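Local coordinates for encapsidation protein (Lactococcus phage asccphi28, PDB 7JQP) that probably acts as the ATPase of the phage DNA-packaging motor, using an ASCE-type P-loop fold to drive the viral genome into the capsid, at residues A[48-52]-A[138-142]; A[58-62]-A[123-128]; A[66-70]-A[108-113]; A[160-165]-A[195-201]. One frame throughout, in Å; residues are numbered along the deposited sequence.

Contact 1 (A[48-52]-A[138-142]); sequences NVSMV and PDVKY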
# COMPACT_ATOMS: atom_id res chain seq x y z
N ASN A 48 -16.29 2.16 35.07
CA ASN A 48 -15.09 2.95 34.78
C ASN A 48 -13.89 2.06 34.47
O ASN A 48 -12.76 2.34 34.87
CB ASN A 48 -14.77 3.90 35.94
CG ASN A 48 -14.58 5.33 35.50
OD1 ASN A 48 -15.56 6.05 35.27
ND2 ASN A 48 -13.33 5.75 35.37
N VAL A 49 -14.13 0.98 33.73
CA VAL A 49 -13.08 0.08 33.31
C VAL A 49 -13.11 -0.03 31.79
O VAL A 49 -14.19 -0.10 31.19
CB VAL A 49 -13.22 -1.31 33.97
CG1 VAL A 49 -12.74 -1.26 35.41
CG2 VAL A 49 -14.66 -1.79 33.92
N SER A 50 -11.93 -0.08 31.19
CA SER A 50 -11.81 -0.17 29.74
C SER A 50 -11.58 -1.62 29.34
O SER A 50 -11.39 -2.51 30.17
CB SER A 50 -10.66 0.72 29.24
OG SER A 50 -10.83 2.06 29.67
N MSE A 51 -11.62 -1.84 28.03
CA MSE A 51 -11.40 -3.17 27.48
C MSE A 51 -10.38 -3.07 26.36
O MSE A 51 -10.24 -2.02 25.72
CB MSE A 51 -12.71 -3.76 26.95
CG MSE A 51 -12.57 -5.14 26.33
SE MSE A 51 -14.10 -5.56 25.20
CE MSE A 51 -14.02 -7.50 25.27
N VAL A 52 -9.68 -4.16 26.12
CA VAL A 52 -8.72 -4.26 25.03
C VAL A 52 -9.07 -5.47 24.18
O VAL A 52 -9.17 -6.59 24.69
CB VAL A 52 -7.28 -4.37 25.58
CG1 VAL A 52 -6.37 -4.78 24.47
CG2 VAL A 52 -6.83 -3.05 26.18
N PRO A 138 -5.04 3.18 31.29
CA PRO A 138 -5.29 3.39 32.72
C PRO A 138 -6.12 2.33 33.43
O PRO A 138 -5.66 1.79 34.45
CB PRO A 138 -5.99 4.77 32.74
CG PRO A 138 -5.55 5.44 31.48
CD PRO A 138 -5.45 4.33 30.47
N ASP A 139 -7.32 2.02 32.96
CA ASP A 139 -8.26 1.19 33.73
C ASP A 139 -8.78 -0.01 32.95
O ASP A 139 -9.99 -0.23 32.83
CB ASP A 139 -9.41 2.04 34.27
CG ASP A 139 -8.93 3.20 35.12
OD1 ASP A 139 -7.90 3.04 35.82
OD2 ASP A 139 -9.57 4.27 35.11
N VAL A 140 -7.87 -0.78 32.34
CA VAL A 140 -8.27 -1.97 31.58
C VAL A 140 -8.52 -3.13 32.53
O VAL A 140 -7.64 -3.52 33.29
CB VAL A 140 -7.20 -2.32 30.54
CG1 VAL A 140 -7.67 -3.47 29.65
CG2 VAL A 140 -6.85 -1.10 29.71
N LYS A 141 -9.72 -3.72 32.45
CA LYS A 141 -10.08 -4.87 33.26
C LYS A 141 -10.25 -6.15 32.44
O LYS A 141 -10.16 -7.24 33.00
CB LYS A 141 -11.39 -4.62 34.02
CG LYS A 141 -11.85 -5.78 34.90
CD LYS A 141 -13.26 -5.55 35.47
CE LYS A 141 -13.65 -6.65 36.45
NZ LYS A 141 -15.08 -6.56 36.86
N TYR A 142 -10.48 -6.03 31.13
CA TYR A 142 -10.72 -7.18 30.27
C TYR A 142 -9.76 -7.13 29.09
O TYR A 142 -9.57 -6.07 28.48
CB TYR A 142 -12.16 -7.19 29.74
CG TYR A 142 -13.24 -7.34 30.79
CD1 TYR A 142 -13.68 -8.60 31.19
CD2 TYR A 142 -13.82 -6.23 31.38
CE1 TYR A 142 -14.67 -8.74 32.15
CE2 TYR A 142 -14.81 -6.36 32.34
CZ TYR A 142 -15.23 -7.62 32.72
OH TYR A 142 -16.22 -7.74 33.67

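Contact 2 (A[58-62]-A[123-128]); sequences GVEID and FIALSR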
# COMPACT_ATOMS: atom_id res chain seq x y z
N GLY A 58 -2.04 -6.92 12.24
CA GLY A 58 -2.66 -5.62 12.03
C GLY A 58 -3.83 -5.68 11.07
O GLY A 58 -4.84 -5.01 11.27
N VAL A 59 -3.70 -6.48 10.01
CA VAL A 59 -4.78 -6.58 9.03
C VAL A 59 -6.06 -7.04 9.69
O VAL A 59 -7.17 -6.61 9.33
CB VAL A 59 -4.37 -7.51 7.88
CG1 VAL A 59 -3.11 -7.00 7.19
CG2 VAL A 59 -4.17 -8.93 8.39
N GLU A 60 -5.95 -7.93 10.69
CA GLU A 60 -7.14 -8.40 11.39
C GLU A 60 -7.91 -7.25 12.02
O GLU A 60 -9.15 -7.28 12.07
CB GLU A 60 -6.74 -9.43 12.45
CG GLU A 60 -5.84 -10.53 11.91
CD GLU A 60 -5.92 -11.81 12.71
OE1 GLU A 60 -7.03 -12.37 12.83
OE2 GLU A 60 -4.87 -12.27 13.20
N ILE A 61 -7.21 -6.23 12.49
CA ILE A 61 -7.86 -5.07 13.09
C ILE A 61 -8.19 -4.01 12.04
O ILE A 61 -9.25 -3.39 12.10
CB ILE A 61 -6.98 -4.50 14.22
CG1 ILE A 61 -7.04 -5.46 15.41
CG2 ILE A 61 -7.41 -3.09 14.61
CD1 ILE A 61 -6.29 -5.01 16.60
N ASP A 62 -7.28 -3.77 11.10
CA ASP A 62 -7.55 -2.77 10.08
C ASP A 62 -8.80 -3.11 9.29
O ASP A 62 -9.60 -2.23 8.96
CB ASP A 62 -6.34 -2.63 9.15
CG ASP A 62 -5.16 -1.93 9.83
OD1 ASP A 62 -5.35 -1.37 10.92
OD2 ASP A 62 -4.05 -1.95 9.26
N PHE A 123 -8.21 -1.44 20.43
CA PHE A 123 -7.84 -2.44 19.45
C PHE A 123 -6.33 -2.42 19.27
O PHE A 123 -5.75 -1.37 18.98
CB PHE A 123 -8.57 -2.19 18.13
CG PHE A 123 -10.07 -2.34 18.23
CD1 PHE A 123 -10.66 -3.59 18.10
CD2 PHE A 123 -10.88 -1.25 18.49
CE1 PHE A 123 -12.03 -3.74 18.20
CE2 PHE A 123 -12.25 -1.39 18.59
CZ PHE A 123 -12.83 -2.64 18.45
N ILE A 124 -5.71 -3.59 19.46
CA ILE A 124 -4.26 -3.74 19.42
C ILE A 124 -3.91 -4.98 18.62
O ILE A 124 -4.62 -5.98 18.63
CB ILE A 124 -3.65 -3.88 20.83
CG1 ILE A 124 -4.13 -2.78 21.76
CG2 ILE A 124 -2.13 -3.98 20.76
CD1 ILE A 124 -3.74 -3.06 23.18
N ALA A 125 -2.75 -4.92 17.97
CA ALA A 125 -2.24 -6.03 17.18
C ALA A 125 -0.94 -6.52 17.81
O ALA A 125 -0.05 -5.72 18.11
CB ALA A 125 -2.00 -5.60 15.73
N LEU A 126 -0.85 -7.83 18.02
CA LEU A 126 0.33 -8.40 18.65
C LEU A 126 1.58 -8.10 17.84
O LEU A 126 2.67 -7.95 18.40
CB LEU A 126 0.14 -9.91 18.81
CG LEU A 126 0.91 -10.63 19.91
CD1 LEU A 126 0.85 -9.90 21.24
CD2 LEU A 126 0.35 -12.04 20.05
N SER A 127 1.45 -7.98 16.51
CA SER A 127 2.59 -7.61 15.68
C SER A 127 3.14 -6.25 16.07
O SER A 127 4.35 -6.03 16.06
CB SER A 127 2.19 -7.62 14.21
OG SER A 127 1.02 -8.39 14.00
N ARG A 128 2.25 -5.32 16.42
CA ARG A 128 2.64 -3.97 16.80
C ARG A 128 2.78 -3.81 18.31
O ARG A 128 3.03 -2.70 18.79
CB ARG A 128 1.60 -2.97 16.27
CG ARG A 128 1.15 -3.25 14.84
CD ARG A 128 -0.09 -2.44 14.45
NE ARG A 128 -0.46 -2.66 13.05
CZ ARG A 128 -1.62 -2.31 12.52
NH1 ARG A 128 -2.56 -1.72 13.26
NH2 ARG A 128 -1.86 -2.54 11.23

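Contact 3 (A[66-70]-A[108-113]); sequences KNNFI and AIRNKI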
# COMPACT_ATOMS: atom_id res chain seq x y z
N LYS A 66 -15.03 -1.70 13.63
CA LYS A 66 -15.19 -1.34 15.04
C LYS A 66 -16.61 -0.86 15.34
O LYS A 66 -17.11 -1.06 16.45
CB LYS A 66 -14.17 -0.28 15.47
CG LYS A 66 -12.85 -0.35 14.71
CD LYS A 66 -12.21 -1.72 14.93
CE LYS A 66 -10.71 -1.71 14.70
NZ LYS A 66 -10.30 -1.01 13.45
N ASN A 67 -17.27 -0.23 14.36
CA ASN A 67 -18.60 0.31 14.60
C ASN A 67 -19.57 -0.79 15.04
O ASN A 67 -20.46 -0.55 15.86
CB ASN A 67 -19.12 0.99 13.33
CG ASN A 67 -18.18 2.06 12.82
OD1 ASN A 67 -17.60 2.82 13.59
ND2 ASN A 67 -18.01 2.10 11.50
N ASN A 68 -19.41 -2.00 14.49
CA ASN A 68 -20.30 -3.10 14.82
C ASN A 68 -19.77 -3.98 15.94
O ASN A 68 -20.32 -5.06 16.19
CB ASN A 68 -20.58 -3.97 13.59
CG ASN A 68 -21.15 -3.18 12.43
OD1 ASN A 68 -21.46 -2.00 12.57
ND2 ASN A 68 -21.39 -3.86 11.31
N PHE A 69 -18.71 -3.54 16.63
CA PHE A 69 -18.21 -4.28 17.78
C PHE A 69 -19.27 -4.34 18.87
O PHE A 69 -19.46 -5.38 19.51
CB PHE A 69 -16.94 -3.60 18.30
CG PHE A 69 -16.13 -4.45 19.25
CD1 PHE A 69 -15.46 -5.57 18.79
CD2 PHE A 69 -16.04 -4.12 20.59
CE1 PHE A 69 -14.71 -6.35 19.65
CE2 PHE A 69 -15.29 -4.90 21.46
CZ PHE A 69 -14.63 -6.02 20.98
N ILE A 70 -19.99 -3.24 19.08
CA ILE A 70 -21.16 -3.17 19.95
C ILE A 70 -22.37 -2.94 19.05
O ILE A 70 -22.38 -1.99 18.25
CB ILE A 70 -21.01 -2.02 20.96
CG1 ILE A 70 -19.77 -2.24 21.84
CG2 ILE A 70 -22.27 -1.93 21.82
CD1 ILE A 70 -19.47 -1.08 22.77
N ALA A 108 -17.20 5.30 17.83
CA ALA A 108 -16.01 4.56 17.43
C ALA A 108 -15.17 5.42 16.50
O ALA A 108 -15.62 5.79 15.41
CB ALA A 108 -16.38 3.24 16.75
N ILE A 109 -13.95 5.74 16.92
CA ILE A 109 -13.01 6.53 16.13
C ILE A 109 -11.67 5.82 16.14
O ILE A 109 -11.11 5.53 17.20
CB ILE A 109 -12.87 7.97 16.66
CG1 ILE A 109 -14.24 8.65 16.72
CG2 ILE A 109 -11.90 8.76 15.78
CD1 ILE A 109 -14.20 10.09 17.21
N ARG A 110 -11.14 5.55 14.94
CA ARG A 110 -9.81 4.96 14.77
C ARG A 110 -9.81 3.61 15.48
O ARG A 110 -10.73 2.81 15.26
CB ARG A 110 -8.76 5.96 15.26
CG ARG A 110 -8.53 7.12 14.31
CD ARG A 110 -7.62 8.17 14.93
NE ARG A 110 -7.29 9.22 13.97
CZ ARG A 110 -8.15 10.16 13.57
NH1 ARG A 110 -9.38 10.19 14.04
NH2 ARG A 110 -7.76 11.08 12.69
N ASN A 111 -8.82 3.31 16.32
CA ASN A 111 -8.68 2.03 17.00
C ASN A 111 -9.29 2.05 18.39
O ASN A 111 -8.95 1.19 19.22
CB ASN A 111 -7.19 1.68 17.07
CG ASN A 111 -6.68 1.03 15.79
OD1 ASN A 111 -7.40 0.92 14.80
ND2 ASN A 111 -5.39 0.70 15.78
N LYS A 112 -10.20 2.98 18.67
CA LYS A 112 -10.82 3.10 19.98
C LYS A 112 -12.33 3.18 19.83
O LYS A 112 -12.85 3.67 18.81
CB LYS A 112 -10.31 4.34 20.72
CG LYS A 112 -8.81 4.37 20.93
CD LYS A 112 -8.38 5.58 21.75
CE LYS A 112 -6.87 5.61 21.93
NZ LYS A 112 -6.44 6.72 22.83
N ILE A 113 -13.04 2.72 20.85
CA ILE A 113 -14.48 2.89 20.98
C ILE A 113 -14.73 3.70 22.24
O ILE A 113 -14.17 3.38 23.30
CB ILE A 113 -15.20 1.54 21.05
CG1 ILE A 113 -15.17 0.83 19.70
CG2 ILE A 113 -16.65 1.75 21.50
CD1 ILE A 113 -15.71 -0.59 19.74

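Contact 4 (A[160-165]-A[195-201]); sequences YIRNEF and NPIFAGL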
# COMPACT_ATOMS: atom_id res chain seq x y z
N TYR A 160 2.62 -17.42 13.01
CA TYR A 160 2.70 -16.92 14.38
C TYR A 160 3.89 -15.97 14.50
O TYR A 160 4.87 -16.06 13.77
CB TYR A 160 2.84 -18.08 15.36
CG TYR A 160 1.65 -19.00 15.38
CD1 TYR A 160 1.65 -20.19 14.65
CD2 TYR A 160 0.51 -18.69 16.12
CE1 TYR A 160 0.55 -21.04 14.66
CE2 TYR A 160 -0.58 -19.53 16.14
CZ TYR A 160 -0.56 -20.70 15.41
OH TYR A 160 -1.66 -21.54 15.42
N ILE A 161 3.79 -15.04 15.46
CA ILE A 161 4.86 -14.06 15.64
C ILE A 161 6.06 -14.73 16.29
O ILE A 161 5.93 -15.70 17.06
CB ILE A 161 4.37 -12.87 16.47
CG1 ILE A 161 3.08 -12.30 15.89
CG2 ILE A 161 5.44 -11.78 16.52
CD1 ILE A 161 2.42 -11.26 16.76
N ARG A 162 7.25 -14.24 15.96
CA ARG A 162 8.47 -14.75 16.57
C ARG A 162 8.43 -14.52 18.08
O ARG A 162 8.21 -13.39 18.53
CB ARG A 162 9.69 -14.08 15.96
CG ARG A 162 9.72 -14.10 14.44
N ASN A 163 8.64 -15.59 18.85
CA ASN A 163 8.56 -15.52 20.31
C ASN A 163 7.24 -14.89 20.74
O ASN A 163 7.19 -14.00 21.59
CB ASN A 163 9.76 -14.75 20.87
CG ASN A 163 10.04 -15.09 22.32
OD1 ASN A 163 9.49 -16.06 22.86
ND2 ASN A 163 10.90 -14.31 22.96
N GLU A 164 6.15 -15.38 20.13
CA GLU A 164 4.85 -14.75 20.32
C GLU A 164 4.45 -14.70 21.79
O GLU A 164 3.97 -13.66 22.27
CB GLU A 164 3.80 -15.49 19.50
CG GLU A 164 2.37 -15.10 19.83
CD GLU A 164 1.42 -15.32 18.67
OE1 GLU A 164 1.84 -15.09 17.51
OE2 GLU A 164 0.27 -15.73 18.90
N PHE A 165 4.64 -15.80 22.52
CA PHE A 165 4.15 -15.82 23.90
C PHE A 165 4.89 -14.82 24.77
O PHE A 165 4.28 -14.20 25.66
CB PHE A 165 4.26 -17.22 24.49
CG PHE A 165 3.21 -17.52 25.51
CD1 PHE A 165 1.91 -17.81 25.12
CD2 PHE A 165 3.50 -17.49 26.87
CE1 PHE A 165 0.93 -18.08 26.05
CE2 PHE A 165 2.52 -17.77 27.80
CZ PHE A 165 1.23 -18.06 27.39
N ASN A 195 1.15 -25.14 18.32
CA ASN A 195 1.00 -23.70 18.23
C ASN A 195 1.63 -23.03 19.45
O ASN A 195 1.61 -23.60 20.55
CB ASN A 195 -0.48 -23.31 18.13
CG ASN A 195 -1.26 -23.64 19.38
OD1 ASN A 195 -1.25 -22.89 20.35
ND2 ASN A 195 -1.96 -24.78 19.36
N PRO A 196 2.19 -21.83 19.28
CA PRO A 196 2.92 -21.22 20.41
C PRO A 196 2.06 -20.90 21.62
O PRO A 196 2.53 -21.08 22.76
CB PRO A 196 3.49 -19.93 19.79
CG PRO A 196 2.57 -19.62 18.64
CD PRO A 196 2.18 -20.97 18.09
N ILE A 197 0.82 -20.45 21.42
CA ILE A 197 -0.02 -20.08 22.56
C ILE A 197 -0.27 -21.29 23.46
O ILE A 197 -0.19 -21.19 24.69
CB ILE A 197 -1.33 -19.45 22.08
CG1 ILE A 197 -1.07 -18.17 21.28
CG2 ILE A 197 -2.24 -19.14 23.27
CD1 ILE A 197 -0.20 -17.14 22.00
N PHE A 198 -0.58 -22.45 22.86
CA PHE A 198 -0.81 -23.63 23.68
C PHE A 198 0.47 -24.03 24.42
O PHE A 198 0.40 -24.55 25.54
CB PHE A 198 -1.33 -24.80 22.86
CG PHE A 198 -2.84 -24.81 22.71
CD1 PHE A 198 -3.55 -23.62 22.72
CD2 PHE A 198 -3.54 -26.00 22.64
CE1 PHE A 198 -4.93 -23.62 22.60
CE2 PHE A 198 -4.91 -26.01 22.53
CZ PHE A 198 -5.61 -24.81 22.51
N ALA A 199 1.63 -23.82 23.80
CA ALA A 199 2.89 -24.19 24.44
C ALA A 199 3.17 -23.29 25.65
O ALA A 199 3.49 -23.79 26.74
CB ALA A 199 4.04 -24.11 23.44
N GLY A 200 3.02 -21.98 25.48
CA GLY A 200 3.27 -21.07 26.59
C GLY A 200 2.36 -21.34 27.77
O GLY A 200 2.80 -21.30 28.92
N LEU A 201 1.09 -21.61 27.50
CA LEU A 201 0.17 -21.95 28.58
C LEU A 201 0.58 -23.24 29.28
O LEU A 201 0.37 -23.39 30.48
CB LEU A 201 -1.25 -22.08 28.04
CG LEU A 201 -1.97 -20.79 27.64
CD1 LEU A 201 -3.36 -21.12 27.09
CD2 LEU A 201 -2.07 -19.83 28.81

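Contact 1 (A[48-52]-A[138-142])
Ser-50 pairs with Val-140 and Met-51 with Tyr-142 in parallel register, and the one-residue shift between the two bridges, at Lys-141, makes a beta bulge; the axes of the short stretches 50-52 and 140-142 approach to 4.8 Å and cross at -61°. Three backbone bonds join the edges: Ser-50 N to Asp-139 O, Lys-141 N to Ser-50 O (3.1 Å) and Val-52 N to Tyr-142 O (3.0 Å). The CA of Val-140 adds a C-H...O contact to Ser-50 O. Val-52 and Val-140 meet at about a right angle, CG2 of the former against CG1 of the latter at 3.6 Å. Beside them, Ile-175 of helix 164-175 packs on both valines. Met-51, built as selenomethionine, and Tyr-142 point to the other face, toward helix 32-46, where Met-51 CG lies 4.0 Å from Tyr-142 CB. Lys-141 puts its CB against Val-49 CB at 3.8 Å; with CG anti to its backbone N (chi1 180°) and the chain extended beyond, its ammonium reaches a salt bridge with Asp-43. Ser-50 OG is taken by Cys-119 O of strand 118-125. At the start of the pairing, Asp-139 CB rests 3.4 Å from Asn-48 O. Between 48-52 and 138-142 the hydrogen bonds are all backbone to backbone, while apolar branches pack between sheet and helices and the lysine charge is probably balanced largely by Asp-43 of helix 32-46.

Contact 2 (A[58-62]-A[123-128])
Arg-128 NH2 donates to Asp-62 OD2 at 3.0 Å with an N-H...O angle of 154°, a salt bridge between the loop after strand 118-125 and the short helix 58-62. The carboxylate oxygen lies in the guanidinium plane, but the donor reaches it from above the carboxylate plane, and the two flat groups are turned 38° apart. One face of the same guanidinium rests on Gly-58, whose CA lies 3.2 Å above the plane toward its rim. Lacking a side chain, the glycine leaves that position to the arginine. The arginine chain runs extended from CG to NE, its CG anti to the carbonyl carbon (chi1 -43°), and so carries the charge across the first residue of 58-62 to the aspartate one turn on. Gly-58 O accepts from the backbone N of both Ile-61 and Asp-62, which ties this turn together. Ala-125 CB also packs here, 3.7 Å from Gly-58 N. Deeper in, Ile-61 points at the strand, and its CG2 meets Phe-123 CB at 3.8 Å as the two side chains cross at a slant. The phenylalanine ring then leads away to Lys-66 and Phe-69, in cation-pi and edge-to-face contacts. Ser-127 OG is bonded to Arg-56 O, and Glu-63 of a neighbouring subunit packs on Arg-128. Helix 58-62 meets 123-128 in two ways, by the apolar side chain of Ile-61 and by one ion pair at the more exposed rim, where partial access to solvent would probably weaken the electrostatic gain.

Contact 3 (A[66-70]-A[108-113])
Phe-69 and Ile-113 set their side chains at about a right angle, with Ile-113 CD1 3.6 Å from Phe-69 CB and also close to CD2, approaching the ring obliquely. The same methyl reaches Lys-66 O at 3.6 Å, so it sits in the bend of 66-70, where Phe-69 N bonds back to that carbonyl. Ile-70 crosses the other branch of Ile-113 at a slant, CD1 to CG2 at 4.2 Å. On the neighbouring strand, Ala-108 CB points into the loop and meets Asn-67 OD1 at 3.4 Å. Lys-66 bends at chi2 (-59°) and again at chi4, bringing its CG to 3.8 Å from Arg-110 O; its ammonium is hydrogen-bonded to Ile-61 O, while Asn-111 OD1 stays 3.7 Å from NZ, too long for a bond. The Phe-69 ring also makes an edge-to-face contact with Tyr-53. No hydrogen bond joins the two segments, which meet by packing. In 108-113, Ile-109 and Lys-112 exchange paired backbone bonds round a type II' turn, the two-residue beta hairpin that links antiparallel strands 102-109 and 112-115.

Contact 4 (A[160-165]-A[195-201])
Helix 196-201 sets one residue over a face of each of two rings of 160-165: Pro-196 CD lies 3.4 Å from the centroid of the Tyr-160 ring, and Gly-200 CA 3.5 Å from that of Phe-165, only 6° off its normal. Both are CH-pi contacts, made to a helix whose N-cap is Asn-195. Because Gly-200 has no side chain, the phenylalanine ring can lie flat on its backbone; Ile-197 CD1 closes on CD1 of that ring at 3.8 Å, their side chains about perpendicular, and Leu-201 CD2 comes 4.0 Å from its CZ. Asn-245 of a neighbouring subunit packs on the same phenylalanine and bonds Gly-200 O, which brings the contact to the subunit interface. Tyr-160 extends past the proline to set its OH 3.4 Å from Asn-195 CB. Between the rings, Glu-164 keeps CG anti to its backbone N (chi1 168°) and places OE2 by Ile-197 CD1. Both carboxylate oxygens have a partner: OE1 accepts the N-H of Ile-161, and OE2 is in a salt bridge with Arg-56. At the helix start, Asn-195 OD1 takes the N-H of Phe-198 at 2.6 Å, with the donor tilted 28° from the amide plane.

Overall arrangement
Contacts 1, 2 and 3 nest along the chain, 3 inside 2 inside 1, and all reach the large mixed sheet; contact 4 follows in series. Strand 118-125 of contact 2 lies between strand 50-55 of contact 1 and strand 112-115 of contact 3. The centres of contacts 2 and 3 are about 14 Å apart and those of 1 and 2 about 18 Å, and all three touch one another. Contact 4 touches contact 2 through Leu-126 and Ile-161, but its centre is about 28 Å from that of contact 3. Together they run from the hairpin side of the sheet through its parallel strands to helices 164-175 and 196-201 beside a neighbouring subunit, consistent with an ASCE-type core working within a five-subunit motor.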